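Local coordinates for protein transketolase (Campylobacter jejuni, PDB 3L84) that belongs to the transketolase family of thiamine diphosphate-binding proteins, built from two related thiamine diphosphate-binding-type alpha/beta domains and a C-terminal domain, and assembles from two chains, at residues N467-P473 / I491-L497; V513-A517 / L564-Q568; D37-V41 / G214-I220. All blocks are in the same frame, centred on the assembly; numbering follows the deposited sequence. Where two conformers were deposited one is given.

Interaction 1: residues N467-P473 / I491-L497; sequences NFLTFRP and IPSAFVL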
loop_
_atom_site.group_PDB
_atom_site.type_symbol
_atom_site.label_atom_id
_atom_site.label_comp_id
_atom_site.label_asym_id
_atom_site.label_seq_id
_atom_site.Cartn_x
_atom_site.Cartn_y
_atom_site.Cartn_z
ATOM N N ASN A 467 -11.027 1.682 14.395
ATOM C CA ASN A 467 -10.025 1.678 15.457
ATOM C C ASN A 467 -8.824 2.590 15.173
ATOM O O ASN A 467 -7.701 2.243 15.475
ATOM C CB ASN A 467 -9.493 0.261 15.774
ATOM C CG ASN A 467 -10.505 -0.653 16.366
ATOM O OD1 ASN A 467 -11.579 -0.212 16.827
ATOM N ND2 ASN A 467 -10.160 -1.928 16.444
ATOM N N PHE A 468 -9.096 3.742 14.595
ATOM C CA PHE A 468 -8.114 4.784 14.340
ATOM C C PHE A 468 -8.732 6.094 14.670
ATOM O O PHE A 468 -9.940 6.348 14.357
ATOM C CB PHE A 468 -7.699 4.863 12.864
ATOM C CG PHE A 468 -6.242 4.619 12.619
ATOM C CD1 PHE A 468 -5.824 3.365 12.346
ATOM C CD2 PHE A 468 -5.290 5.618 12.781
ATOM C CE1 PHE A 468 -4.564 3.091 12.147
ATOM C CE2 PHE A 468 -3.942 5.309 12.539
ATOM C CZ PHE A 468 -3.595 4.057 12.264
ATOM N N LEU A 469 -7.956 6.968 15.265
ATOM C CA LEU A 469 -8.315 8.383 15.340
ATOM C C LEU A 469 -7.518 9.144 14.291
ATOM O O LEU A 469 -6.320 8.926 14.186
ATOM C CB LEU A 469 -8.010 8.940 16.717
ATOM C CG LEU A 469 -8.767 8.282 17.860
ATOM C CD1 LEU A 469 -8.361 8.914 19.194
ATOM C CD2 LEU A 469 -10.293 8.382 17.667
ATOM N N THR A 470 -8.148 10.021 13.538
ATOM C CA THR A 470 -7.444 10.749 12.495
ATOM C C THR A 470 -7.528 12.224 12.888
ATOM O O THR A 470 -8.561 12.877 12.673
ATOM C CB THR A 470 -8.037 10.514 11.112
ATOM O OG1 THR A 470 -8.086 9.084 10.887
ATOM C CG2 THR A 470 -7.201 11.145 9.992
ATOM N N PHE A 471 -6.458 12.769 13.438
ATOM C CA PHE A 471 -6.425 14.167 13.870
ATOM C C PHE A 471 -5.891 15.057 12.776
ATOM O O PHE A 471 -4.845 14.758 12.193
ATOM C CB PHE A 471 -5.552 14.338 15.093
ATOM C CG PHE A 471 -6.085 13.687 16.320
ATOM C CD1 PHE A 471 -7.125 14.255 17.018
ATOM C CD2 PHE A 471 -5.561 12.489 16.767
ATOM C CE1 PHE A 471 -7.594 13.673 18.190
ATOM C CE2 PHE A 471 -6.052 11.920 17.936
ATOM C CZ PHE A 471 -7.058 12.528 18.610
ATOM N N ARG A 472 -6.576 16.152 12.476
ATOM C CA ARG A 472 -6.113 17.132 11.481
ATOM C C ARG A 472 -6.170 18.516 12.153
ATOM O O ARG A 472 -7.113 19.287 11.953
ATOM C CB ARG A 472 -6.911 17.047 10.208
ATOM C CG ARG A 472 -6.432 17.910 9.106
ATOM C CD ARG A 472 -7.078 17.585 7.741
ATOM N NE ARG A 472 -6.525 18.417 6.658
ATOM C CZ ARG A 472 -7.121 19.428 6.052
ATOM N NH1 ARG A 472 -8.370 19.763 6.285
ATOM N NH2 ARG A 472 -6.435 20.067 5.126
ATOM N N PRO A 473 -5.159 18.843 12.968
ATOM C CA PRO A 473 -5.241 20.045 13.798
ATOM C C PRO A 473 -5.123 21.311 12.971
ATOM O O PRO A 473 -4.379 21.361 11.986
ATOM C CB PRO A 473 -4.054 19.900 14.751
ATOM C CG PRO A 473 -3.110 19.026 14.031
ATOM C CD PRO A 473 -3.967 18.026 13.294
ATOM N N ILE A 491 -6.600 3.092 21.083
ATOM C CA ILE A 491 -6.445 2.753 19.666
ATOM C C ILE A 491 -5.357 3.647 19.102
ATOM O O ILE A 491 -5.047 4.699 19.696
ATOM C CB ILE A 491 -7.779 2.966 18.905
ATOM C CG1 ILE A 491 -8.415 4.347 19.164
ATOM C CG2 ILE A 491 -8.788 1.822 19.195
ATOM C CD1 ILE A 491 -9.642 4.632 18.295
ATOM N N PRO A 492 -4.759 3.289 17.963
ATOM C CA PRO A 492 -3.777 4.148 17.329
ATOM C C PRO A 492 -4.351 5.412 16.747
ATOM O O PRO A 492 -5.551 5.561 16.546
ATOM C CB PRO A 492 -3.222 3.288 16.218
ATOM C CG PRO A 492 -4.313 2.324 15.913
ATOM C CD PRO A 492 -4.972 2.039 17.215
ATOM N N SER A 493 -3.459 6.384 16.532
ATOM C CA SER A 493 -3.838 7.688 15.981
ATOM C C SER A 493 -2.919 8.100 14.846
ATOM O O SER A 493 -1.714 7.769 14.838
ATOM C CB SER A 493 -3.737 8.788 17.046
ATOM O OG SER A 493 -4.691 8.672 18.117
ATOM N N ALA A 494 -3.483 8.835 13.881
ATOM C CA ALA A 494 -2.754 9.509 12.863
ATOM C C ALA A 494 -2.855 11.018 13.079
ATOM O O ALA A 494 -3.895 11.519 13.522
ATOM C CB ALA A 494 -3.294 9.172 11.475
ATOM N N PHE A 495 -1.787 11.731 12.750
ATOM C CA PHE A 495 -1.698 13.179 12.787
ATOM C C PHE A 495 -1.473 13.658 11.359
ATOM O O PHE A 495 -0.459 13.340 10.732
ATOM C CB PHE A 495 -0.561 13.596 13.714
ATOM C CG PHE A 495 -0.805 13.220 15.141
ATOM C CD1 PHE A 495 -1.410 14.100 16.028
ATOM C CD2 PHE A 495 -0.512 11.978 15.579
ATOM C CE1 PHE A 495 -1.624 13.713 17.361
ATOM C CE2 PHE A 495 -0.746 11.606 16.878
ATOM C CZ PHE A 495 -1.307 12.470 17.757
ATOM N N VAL A 496 -2.433 14.432 10.858
ATOM C CA VAL A 496 -2.450 14.916 9.482
ATOM C C VAL A 496 -2.107 16.410 9.524
ATOM O O VAL A 496 -2.867 17.212 10.090
ATOM C CB VAL A 496 -3.798 14.633 8.848
ATOM C CG1 VAL A 496 -3.932 15.272 7.428
ATOM C CG2 VAL A 496 -4.115 13.136 8.793
ATOM N N LEU A 497 -0.924 16.729 9.006
ATOM C CA LEU A 497 -0.232 17.962 9.324
ATOM C C LEU A 497 0.135 18.740 8.052
ATOM O O LEU A 497 0.456 18.151 7.015
ATOM C CB LEU A 497 1.026 17.625 10.123
ATOM C CG LEU A 497 0.762 16.815 11.399
ATOM C CD1 LEU A 497 2.049 16.170 11.874
ATOM C CD2 LEU A 497 0.073 17.630 12.460
HETATM O O HOH W 1 -2.963 20.005 10.184
#
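Val496, Ile491 and Phe471 bury the largest areas where strand 469-471 lies parallel to strand 493-496. Val496 spreads its branches over the neighbouring strand: CG1, anti to its backbone N (chi1 174°), rests 3.9 Å from Arg472 CD and borders the guanidinium at its edge, while CG2 meets Thr470 CG2. Asp442 and Glu536 (salt bridges) and Ser533 bind that guanidinium. Val496 N donates to Phe471 O at 2.8 Å, last of four bonds in a parallel ladder that starts at Leu469 N and Pro492 O (3.1 Å). Past the ladder, a water donates to both Val496 O and Pro473 O. Ile491 closes the other end, its side chain crossing that of Leu469 at about a right angle with CD1 3.8 Å from CG, and CG2 reaching Asn467 CB. Ser493 OG lies at the edge of the Phe471 ring, 3.5 Å from CE2; against Phe495 the ring is nearly parallel but slid aside, centroids 5.6 Å apart. Pro492 CG sits over a face of Phe468, a CH-pi contact. Helix 476-488 links the strands in a beta-alpha-beta unit and packs on Phe471 and Phe495, helix 458-464 touches Thr470, and strand 436-440 continues the sheet beyond 493-496.

Interaction 2: residues V513-A517 / L564-Q568; sequences VKNGA and LFEKQ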
loop_
_atom_site.group_PDB
_atom_site.type_symbol
_atom_site.label_atom_id
_atom_site.label_comp_id
_atom_site.label_asym_id
_atom_site.label_seq_id
_atom_site.Cartn_x
_atom_site.Cartn_y
_atom_site.Cartn_z
ATOM N N VAL A 513 -11.387 20.011 21.600
ATOM C CA VAL A 513 -10.828 18.989 20.733
ATOM C C VAL A 513 -11.243 17.597 21.184
ATOM O O VAL A 513 -11.498 16.737 20.329
ATOM C CB VAL A 513 -9.289 19.140 20.673
ATOM C CG1 VAL A 513 -8.632 18.007 19.875
ATOM C CG2 VAL A 513 -8.887 20.507 20.042
ATOM N N LYS A 514 -11.389 17.372 22.495
ATOM C CA LYS A 514 -11.847 16.088 23.046
ATOM C C LYS A 514 -13.182 15.616 22.490
ATOM O O LYS A 514 -13.470 14.405 22.515
ATOM C CB LYS A 514 -11.916 16.159 24.592
ATOM C CG LYS A 514 -12.990 17.078 25.125
ATOM C CD LYS A 514 -13.049 17.165 26.642
ATOM C CE LYS A 514 -13.846 18.364 27.078
ATOM N NZ LYS A 514 -15.155 18.570 26.405
ATOM N N ASN A 515 -14.023 16.548 22.039
ATOM C CA ASN A 515 -15.325 16.241 21.424
ATOM C C ASN A 515 -15.253 15.979 19.939
ATOM O O ASN A 515 -16.282 15.739 19.330
ATOM C CB ASN A 515 -16.293 17.402 21.684
ATOM C CG ASN A 515 -16.452 17.707 23.151
ATOM O OD1 ASN A 515 -15.895 18.696 23.680
ATOM N ND2 ASN A 515 -17.178 16.851 23.837
ATOM N N GLY A 516 -14.059 16.069 19.344
ATOM C CA GLY A 516 -13.863 15.866 17.905
ATOM C C GLY A 516 -14.153 17.082 17.051
ATOM O O GLY A 516 -13.403 17.393 16.138
ATOM N N ALA A 517 -15.269 17.718 17.329
ATOM C CA ALA A 517 -15.608 19.009 16.726
ATOM C C ALA A 517 -16.071 19.917 17.835
ATOM O O ALA A 517 -16.638 19.430 18.831
ATOM C CB ALA A 517 -16.711 18.861 15.665
ATOM N N LEU A 564 -14.000 11.148 16.692
ATOM C CA LEU A 564 -14.458 11.557 18.005
ATOM C C LEU A 564 -15.777 12.275 17.923
ATOM O O LEU A 564 -16.624 12.100 18.799
ATOM C CB LEU A 564 -13.435 12.444 18.736
ATOM C CG LEU A 564 -12.173 11.763 19.192
ATOM C CD1 LEU A 564 -11.200 12.807 19.779
ATOM C CD2 LEU A 564 -12.467 10.658 20.168
ATOM N N PHE A 565 -15.990 13.067 16.885
ATOM C CA PHE A 565 -17.264 13.764 16.730
ATOM C C PHE A 565 -18.427 12.778 16.598
ATOM O O PHE A 565 -19.532 13.002 17.123
ATOM C CB PHE A 565 -17.213 14.774 15.564
ATOM C CG PHE A 565 -18.370 15.703 15.499
ATOM C CD1 PHE A 565 -18.955 16.236 16.642
ATOM C CD2 PHE A 565 -18.823 16.129 14.259
ATOM C CE1 PHE A 565 -20.013 17.112 16.545
ATOM C CE2 PHE A 565 -19.866 17.032 14.168
ATOM C CZ PHE A 565 -20.474 17.525 15.301
ATOM N N GLU A 566 -18.192 11.682 15.886
ATOM C CA GLU A 566 -19.185 10.622 15.705
ATOM C C GLU A 566 -19.648 10.029 17.040
ATOM O O GLU A 566 -20.732 9.446 17.096
ATOM C CB GLU A 566 -18.651 9.491 14.820
ATOM C CG GLU A 566 -18.404 9.861 13.391
ATOM C CD GLU A 566 -17.930 8.685 12.572
ATOM O OE1 GLU A 566 -16.717 8.330 12.624
ATOM O OE2 GLU A 566 -18.762 8.085 11.858
ATOM N N LYS A 567 -18.820 10.108 18.089
ATOM C CA LYS A 567 -19.149 9.534 19.403
ATOM C C LYS A 567 -19.945 10.486 20.289
ATOM O O LYS A 567 -20.381 10.080 21.371
ATOM C CB LYS A 567 -17.893 9.153 20.173
ATOM C CG LYS A 567 -17.018 8.163 19.483
ATOM C CD LYS A 567 -15.795 7.735 20.312
ATOM C CE LYS A 567 -16.173 6.884 21.542
ATOM N NZ LYS A 567 -17.047 5.669 21.261
ATOM N N GLN A 568 -20.145 11.735 19.883
ATOM C CA GLN A 568 -20.785 12.713 20.765
ATOM C C GLN A 568 -22.280 12.506 20.817
ATOM O O GLN A 568 -22.857 11.918 19.894
ATOM C CB GLN A 568 -20.459 14.134 20.298
ATOM C CG GLN A 568 -18.968 14.445 20.232
ATOM C CD GLN A 568 -18.239 14.047 21.469
ATOM O OE1 GLN A 568 -17.322 13.186 21.425
ATOM N NE2 GLN A 568 -18.625 14.635 22.583
#
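A short 3-10 turn leading into strand 518-521 meets helix 562-566 here, the two brought together at Gly516 and Phe565, whose CA atoms are 4.2 Å apart. Gly516, at positive phi, brings its CA directly against Leu564 CB (3.5 Å) and Phe565 N. Next along the chain, Ala517 CB stands over the centre of the Phe565 ring, 3.5 Å from the centroid and 10° off the normal, a CH-pi contact. Chi1 of -169°, with CG anti to the backbone N, swings the ring to the Ala517 side, and the turn about chi2 sets its face to the methyl. Phe565 CA approaches Asn515 O at 3.4 Å in a CA-H...O contact. The turn itself is closed by Gly516 N donating to Val513 O at 2.8 Å. It delivers the chain to an edge strand of the C-terminal domain's mixed sheet, and a backbone bond between Gly516 and Cys561 ties it to the approach to helix 562-566. Gln568 folds back at chi2 (-49°) over Asn515, the two amide planes nearly perpendicular, with Gln568 CG 3.1 Å from Asn515 O. Lys514 NZ donates to Asn515 OD1 at 2.8 Å, and Asp512 N also binds that oxygen. Leu564 CD1 rests on the carbonyl of Lys514, while helix 570-576 packs on Ala517 and Phe565 through Leu576.

Interaction 3: residues D37-V41 / G214-I220; sequences DILSV and GHDYEEI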
loop_
_atom_site.group_PDB
_atom_site.type_symbol
_atom_site.label_atom_id
_atom_site.label_comp_id
_atom_site.label_asym_id
_atom_site.label_seq_id
_atom_site.Cartn_x
_atom_site.Cartn_y
_atom_site.Cartn_z
ATOM N N ASP A 37 7.599 -30.931 12.013
ATOM C CA ASP A 37 8.874 -31.435 12.493
ATOM C C ASP A 37 9.766 -30.287 12.986
ATOM O O ASP A 37 10.408 -30.386 14.041
ATOM C CB ASP A 37 9.581 -32.250 11.402
ATOM C CG ASP A 37 8.753 -33.435 10.934
ATOM O OD1 ASP A 37 8.158 -34.145 11.779
ATOM O OD2 ASP A 37 8.634 -33.628 9.713
ATOM N N ILE A 38 9.809 -29.192 12.228
ATOM C CA ILE A 38 10.540 -28.012 12.631
ATOM C C ILE A 38 10.052 -27.490 13.975
ATOM O O ILE A 38 10.851 -27.182 14.846
ATOM C CB ILE A 38 10.450 -26.923 11.542
ATOM C CG1 ILE A 38 11.223 -27.357 10.281
ATOM C CG2 ILE A 38 10.937 -25.550 12.091
ATOM C CD1 ILE A 38 10.878 -26.558 9.002
ATOM N N LEU A 39 8.729 -27.328 14.136
ATOM C CA LEU A 39 8.209 -26.803 15.412
ATOM C C LEU A 39 8.490 -27.724 16.583
ATOM O O LEU A 39 8.780 -27.259 17.673
ATOM C CB LEU A 39 6.724 -26.441 15.272
ATOM C CG LEU A 39 6.164 -25.671 16.475
ATOM C CD1 LEU A 39 6.893 -24.380 16.790
ATOM C CD2 LEU A 39 4.671 -25.391 16.228
ATOM N N SER A 40 8.421 -29.028 16.359
ATOM C CA SER A 40 8.755 -29.958 17.416
ATOM C C SER A 40 10.164 -29.771 17.931
ATOM O O SER A 40 10.396 -29.731 19.131
ATOM C CB SER A 40 8.542 -31.363 16.912
ATOM O OG SER A 40 7.165 -31.530 16.687
ATOM N N VAL A 41 11.129 -29.637 17.020
ATOM C CA VAL A 41 12.491 -29.368 17.452
ATOM C C VAL A 41 12.650 -27.982 18.078
ATOM O O VAL A 41 13.282 -27.801 19.099
ATOM C CB VAL A 41 13.472 -29.522 16.291
ATOM C CG1 VAL A 41 14.878 -29.246 16.751
ATOM C CG2 VAL A 41 13.390 -30.945 15.711
ATOM N N GLY A 214 13.860 -30.034 6.134
ATOM C CA GLY A 214 12.943 -29.681 7.212
ATOM C C GLY A 214 12.174 -30.826 7.823
ATOM O O GLY A 214 11.330 -30.590 8.710
ATOM N N HIS A 215 12.447 -32.062 7.391
ATOM C CA HIS A 215 11.887 -33.266 8.020
ATOM C C HIS A 215 12.925 -34.129 8.701
ATOM O O HIS A 215 12.610 -35.246 9.132
ATOM C CB HIS A 215 11.070 -34.083 7.008
ATOM C CG HIS A 215 9.994 -33.277 6.364
ATOM N ND1 HIS A 215 9.015 -32.637 7.093
ATOM C CD2 HIS A 215 9.763 -32.950 5.071
ATOM C CE1 HIS A 215 8.231 -31.956 6.276
ATOM N NE2 HIS A 215 8.656 -32.143 5.039
ATOM N N ASP A 216 14.150 -33.627 8.821
ATOM C CA ASP A 216 15.206 -34.376 9.479
ATOM C C ASP A 216 15.521 -33.722 10.806
ATOM O O ASP A 216 16.069 -32.629 10.876
ATOM C CB ASP A 216 16.456 -34.479 8.614
ATOM C CG ASP A 216 17.494 -35.422 9.203
ATOM O OD1 ASP A 216 18.318 -34.971 10.016
ATOM O OD2 ASP A 216 17.476 -36.625 8.867
ATOM N N TYR A 217 15.165 -34.411 11.889
ATOM C CA TYR A 217 15.264 -33.804 13.205
ATOM C C TYR A 217 16.682 -33.375 13.560
ATOM O O TYR A 217 16.871 -32.278 14.122
ATOM C CB TYR A 217 14.721 -34.742 14.290
ATOM C CG TYR A 217 13.270 -35.116 14.056
ATOM C CD1 TYR A 217 12.272 -34.159 14.095
ATOM C CD2 TYR A 217 12.911 -36.411 13.770
ATOM C CE1 TYR A 217 10.966 -34.465 13.856
ATOM C CE2 TYR A 217 11.587 -36.745 13.526
ATOM C CZ TYR A 217 10.617 -35.747 13.565
ATOM O OH TYR A 217 9.311 -36.050 13.282
ATOM N N GLU A 218 17.659 -34.209 13.211
ATOM C CA GLU A 218 19.038 -33.874 13.477
ATOM C C GLU A 218 19.461 -32.631 12.709
ATOM O O GLU A 218 20.148 -31.785 13.254
ATOM C CB GLU A 218 19.943 -35.081 13.173
ATOM C CG GLU A 218 21.447 -34.866 13.379
ATOM C CD GLU A 218 22.302 -36.124 13.158
ATOM O OE1 GLU A 218 21.890 -37.047 12.407
ATOM O OE2 GLU A 218 23.418 -36.183 13.741
ATOM N N GLU A 219 19.088 -32.522 11.443
ATOM C CA GLU A 219 19.512 -31.356 10.659
ATOM C C GLU A 219 18.848 -30.073 11.193
ATOM O O GLU A 219 19.482 -29.017 11.276
ATOM C CB GLU A 219 19.123 -31.507 9.187
ATOM C CG GLU A 219 19.916 -32.524 8.407
ATOM C CD GLU A 219 19.554 -32.534 6.928
ATOM O OE1 GLU A 219 19.424 -31.423 6.330
ATOM O OE2 GLU A 219 19.427 -33.651 6.347
ATOM N N ILE A 220 17.586 -30.171 11.608
ATOM C CA ILE A 220 16.881 -29.005 12.161
ATOM C C ILE A 220 17.574 -28.543 13.435
ATOM O O ILE A 220 17.850 -27.357 13.622
ATOM C CB ILE A 220 15.412 -29.308 12.478
ATOM C CG1 ILE A 220 14.636 -29.723 11.225
ATOM C CG2 ILE A 220 14.752 -28.093 13.143
ATOM C CD1 ILE A 220 13.339 -30.536 11.482
HETATM O O HOH W 2 8.720 -29.715 9.425
#
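Asp37 reaches from helix 30-42 to two side chains of segment 214-220, one with each carboxylate oxygen. Its CG, anti to the carbonyl carbon (chi1 -59°), carries the carboxylate out to both partners. His215 ND1 donates to Asp37 OD2 at 2.8 Å (N-H...O angle 152°), OD2 accepting with its anti lone pair; the carboxylate stands perpendicular to the imidazole and the oxygen is tilted 16° from the ring plane. Tyr217 OH lies 2.7 Å from Asp37 OD1, a weak bond at best, and the hydroxyl proton has another acceptor within reach; the phenol plane is again almost at right angles to the carboxylate. Beyond these polar groups, towards Ile220, the packing is apolar. Val41 CG2 touches Tyr217 CD1 at the ring edge (3.8 Å), and Val41 CB meets Ile220 CG2 at 3.7 Å. Ile220 CD1 reaches across to Ile38 CG1 at 4.0 Å. A water accepts from Ile38 N and donates to Gly214 O, bridging the kinked backbone of helix 30-42 to the loop.

In the next shell, Arg14 salt-bridges Asp37 OD2, and its positive charge probably favours the ionised carboxylate. His215 is held at its far nitrogen, NE2, by Thr241 N. Asp216 N-caps helix 217-228, its OD1 accepting from Glu219 N at 2.9 Å. The contact lies where edge strand 208-213 runs out and the chain turns into a helix, as in the strand-loop-helix connections of a parallel alpha/beta domain.

In the fold
Interaction 3 comes first along the chain and closes before interaction 1 opens, and interaction 1 in turn closes before interaction 2. Interactions 1 and 2 are neighbours, with centres 12 Å apart: Leu564 of interaction 2 packs on Leu469 and Phe471 of interaction 1, so helix 562-566 of the C-terminal domain packs against the edge strand of the six-stranded parallel sheet. Helix 476-488 touches both. Interaction 3 lies on the opposite side of the chain's centre, its centre about 45 Å from interaction 1 and 54 Å from interaction 2, beside the five-stranded parallel sheet of the thiamine diphosphate-binding domain. The contacts thus sample both parallel sheets and a junction between domains.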